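Local coordinates for uncharacterized protein DR_A0006 (Deinococcus radiodurans R1, PDB 3GGN) that is of unknown function but includes this COQ10-like START domain, which probably binds a lipid or another hydrophobic ligand, at residues 21-26 with 102-107. Numbering follows the deposited sequence.
Sequences AVWRDL and TEVVVR
W23, near the C-terminal end of helix 16-24, brings its indole up to V104 and V106 of strand 102-111, and the contact is made by van der Waals packing alone. The benzo end of the ring does most of the touching: CH2 of W23 lies 3.7 Å from CG2 of V106, with CZ2 a little farther from the same methyl at 4.1 Å. Toward V104 the fit is looser, CZ2 of W23 being 4.5 Å and NE1 4.4 Å from CG1 of V104. Both methyls approach the indole at a slant. With CG anti to its own carbonyl carbon (chi1 -73°), W23 carries the ring out toward the sheet. Such length suits the place, since the CA atoms of W23 and V104 remain 10.3 Å apart and a long, flat side chain can bridge that gap. Valine suits the strand, being beta-branched and compact; V104 and V106, two residues apart, turn their side chains to the same face of the sheet, as strand alternation requires. Aromatic neighbours complete the surroundings of the indole, which makes edge-to-face contacts with F93 of strand 86-95 and F140 of helix 130-146, while L137 of that helix touches both W23 and V106. Helix-on-sheet packing of this kind, with short helices (16-24 and 29-32) after the first strand and a long C-terminal helix, 130-146, against a curved antiparallel sheet, is characteristic of the Bet v 1-like (START-related) helix-grip fold.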
loop_
_atom_site.group_PDB
_atom_site.type_symbol
_atom_site.label_atom_id
_atom_site.label_comp_id
_atom_site.label_asym_id
_atom_site.label_seq_id
_atom_site.Cartn_x
_atom_site.Cartn_y
_atom_site.Cartn_z
ATOM N N ALA B 21 -9.816 -12.369 -6.099
ATOM C CA ALA B 21 -9.456 -11.710 -7.357
ATOM C C ALA B 21 -8.178 -10.889 -7.262
ATOM O O ALA B 21 -7.363 -10.886 -8.190
ATOM C CB ALA B 21 -10.606 -10.831 -7.824
ATOM N N VAL B 22 -8.000 -10.187 -6.149
ATOM C CA VAL B 22 -6.801 -9.375 -5.970
ATOM C C VAL B 22 -5.589 -10.292 -5.859
ATOM O O VAL B 22 -4.622 -10.148 -6.609
ATOM C CB VAL B 22 -6.891 -8.492 -4.695
ATOM C CG1 VAL B 22 -5.604 -7.695 -4.512
ATOM C CG2 VAL B 22 -8.088 -7.545 -4.798
ATOM N N TRP B 23 -5.654 -11.250 -4.936
ATOM C CA TRP B 23 -4.552 -12.188 -4.729
ATOM C C TRP B 23 -4.176 -13.009 -5.960
ATOM O O TRP B 23 -3.002 -13.310 -6.165
ATOM C CB TRP B 23 -4.869 -13.139 -3.573
ATOM C CG TRP B 23 -4.794 -12.473 -2.244
ATOM C CD1 TRP B 23 -5.718 -11.639 -1.694
ATOM C CD2 TRP B 23 -3.695 -12.518 -1.330
ATOM N NE1 TRP B 23 -5.261 -11.151 -0.493
ATOM C CE2 TRP B 23 -4.022 -11.676 -0.245
ATOM C CE3 TRP B 23 -2.461 -13.185 -1.326
ATOM C CZ2 TRP B 23 -3.158 -11.480 0.842
ATOM C CZ3 TRP B 23 -1.601 -12.991 -0.248
ATOM C CH2 TRP B 23 -1.956 -12.144 0.822
ATOM N N ARG B 24 -5.164 -13.369 -6.774
ATOM C CA ARG B 24 -4.913 -14.171 -7.971
ATOM C C ARG B 24 -4.086 -13.429 -9.023
ATOM O O ARG B 24 -3.481 -14.057 -9.898
ATOM C CB ARG B 24 -6.242 -14.649 -8.588
ATOM C CG ARG B 24 -6.071 -15.630 -9.753
ATOM C CD ARG B 24 -5.384 -16.919 -9.292
ATOM N NE ARG B 24 -5.129 -17.884 -10.370
ATOM C CZ ARG B 24 -4.186 -17.761 -11.300
ATOM N NH1 ARG B 24 -3.382 -16.703 -11.316
ATOM N NH2 ARG B 24 -4.019 -18.719 -12.208
ATOM N N ASP B 25 -4.074 -12.100 -8.948
ATOM C CA ASP B 25 -3.302 -11.269 -9.872
ATOM C C ASP B 25 -1.863 -11.331 -9.361
ATOM O O ASP B 25 -1.412 -10.466 -8.612
ATOM C CB ASP B 25 -3.852 -9.832 -9.850
ATOM C CG ASP B 25 -2.905 -8.822 -10.479
ATOM O OD1 ASP B 25 -2.158 -9.192 -11.409
ATOM O OD2 ASP B 25 -2.915 -7.650 -10.049
ATOM N N LEU B 26 -1.147 -12.372 -9.775
ATOM C CA LEU B 26 0.212 -12.596 -9.301
ATOM C C LEU B 26 1.172 -11.410 -9.377
ATOM O O LEU B 26 1.833 -11.091 -8.394
ATOM C CB LEU B 26 0.817 -13.821 -10.007
ATOM C CG LEU B 26 -0.012 -15.114 -9.921
ATOM C CD1 LEU B 26 0.766 -16.276 -10.518
ATOM C CD2 LEU B 26 -0.355 -15.417 -8.466
ATOM N N THR B 102 -15.226 -12.106 4.891
ATOM C CA THR B 102 -14.385 -13.247 4.584
ATOM C C THR B 102 -13.115 -13.195 5.408
ATOM O O THR B 102 -12.524 -12.130 5.577
ATOM C CB THR B 102 -13.990 -13.226 3.100
ATOM O OG1 THR B 102 -15.167 -13.055 2.300
ATOM C CG2 THR B 102 -13.278 -14.516 2.709
ATOM N N GLU B 103 -12.701 -14.337 5.940
ATOM C CA GLU B 103 -11.469 -14.366 6.702
ATOM C C GLU B 103 -10.379 -14.871 5.767
ATOM O O GLU B 103 -10.429 -16.007 5.288
ATOM C CB GLU B 103 -11.585 -15.286 7.920
ATOM C CG GLU B 103 -10.270 -15.438 8.676
ATOM C CD GLU B 103 -10.402 -16.291 9.926
ATOM O OE1 GLU B 103 -11.025 -17.370 9.837
ATOM O OE2 GLU B 103 -9.877 -15.886 10.992
ATOM N N VAL B 104 -9.416 -14.002 5.484
ATOM C CA VAL B 104 -8.298 -14.338 4.616
ATOM C C VAL B 104 -7.198 -14.913 5.494
ATOM O O VAL B 104 -6.733 -14.251 6.418
ATOM C CB VAL B 104 -7.753 -13.085 3.889
ATOM C CG1 VAL B 104 -6.520 -13.446 3.076
ATOM C CG2 VAL B 104 -8.830 -12.503 2.982
ATOM N N VAL B 105 -6.791 -16.148 5.214
ATOM C CA VAL B 105 -5.743 -16.795 5.997
ATOM C C VAL B 105 -4.513 -16.977 5.113
ATOM O O VAL B 105 -4.599 -17.547 4.023
ATOM C CB VAL B 105 -6.230 -18.172 6.536
ATOM C CG1 VAL B 105 -5.165 -18.804 7.416
ATOM C CG2 VAL B 105 -7.521 -17.991 7.319
ATOM N N VAL B 106 -3.373 -16.467 5.570
ATOM C CA VAL B 106 -2.140 -16.562 4.796
ATOM C C VAL B 106 -1.078 -17.346 5.550
ATOM O O VAL B 106 -0.829 -17.086 6.728
ATOM C CB VAL B 106 -1.574 -15.153 4.465
ATOM C CG1 VAL B 106 -0.283 -15.270 3.663
ATOM C CG2 VAL B 106 -2.598 -14.350 3.693
ATOM N N ARG B 107 -0.466 -18.313 4.867
ATOM C CA ARG B 107 0.592 -19.131 5.446
ATOM C C ARG B 107 1.766 -19.187 4.468
ATOM O O ARG B 107 1.621 -19.670 3.340
ATOM C CB ARG B 107 0.097 -20.552 5.738
ATOM C CG ARG B 107 1.154 -21.415 6.421
ATOM C CD ARG B 107 0.644 -22.804 6.771
ATOM N NE ARG B 107 1.643 -23.561 7.524
ATOM C CZ ARG B 107 1.465 -24.802 7.967
ATOM N NH1 ARG B 107 0.323 -25.436 7.737
ATOM N NH2 ARG B 107 2.430 -25.412 8.640
#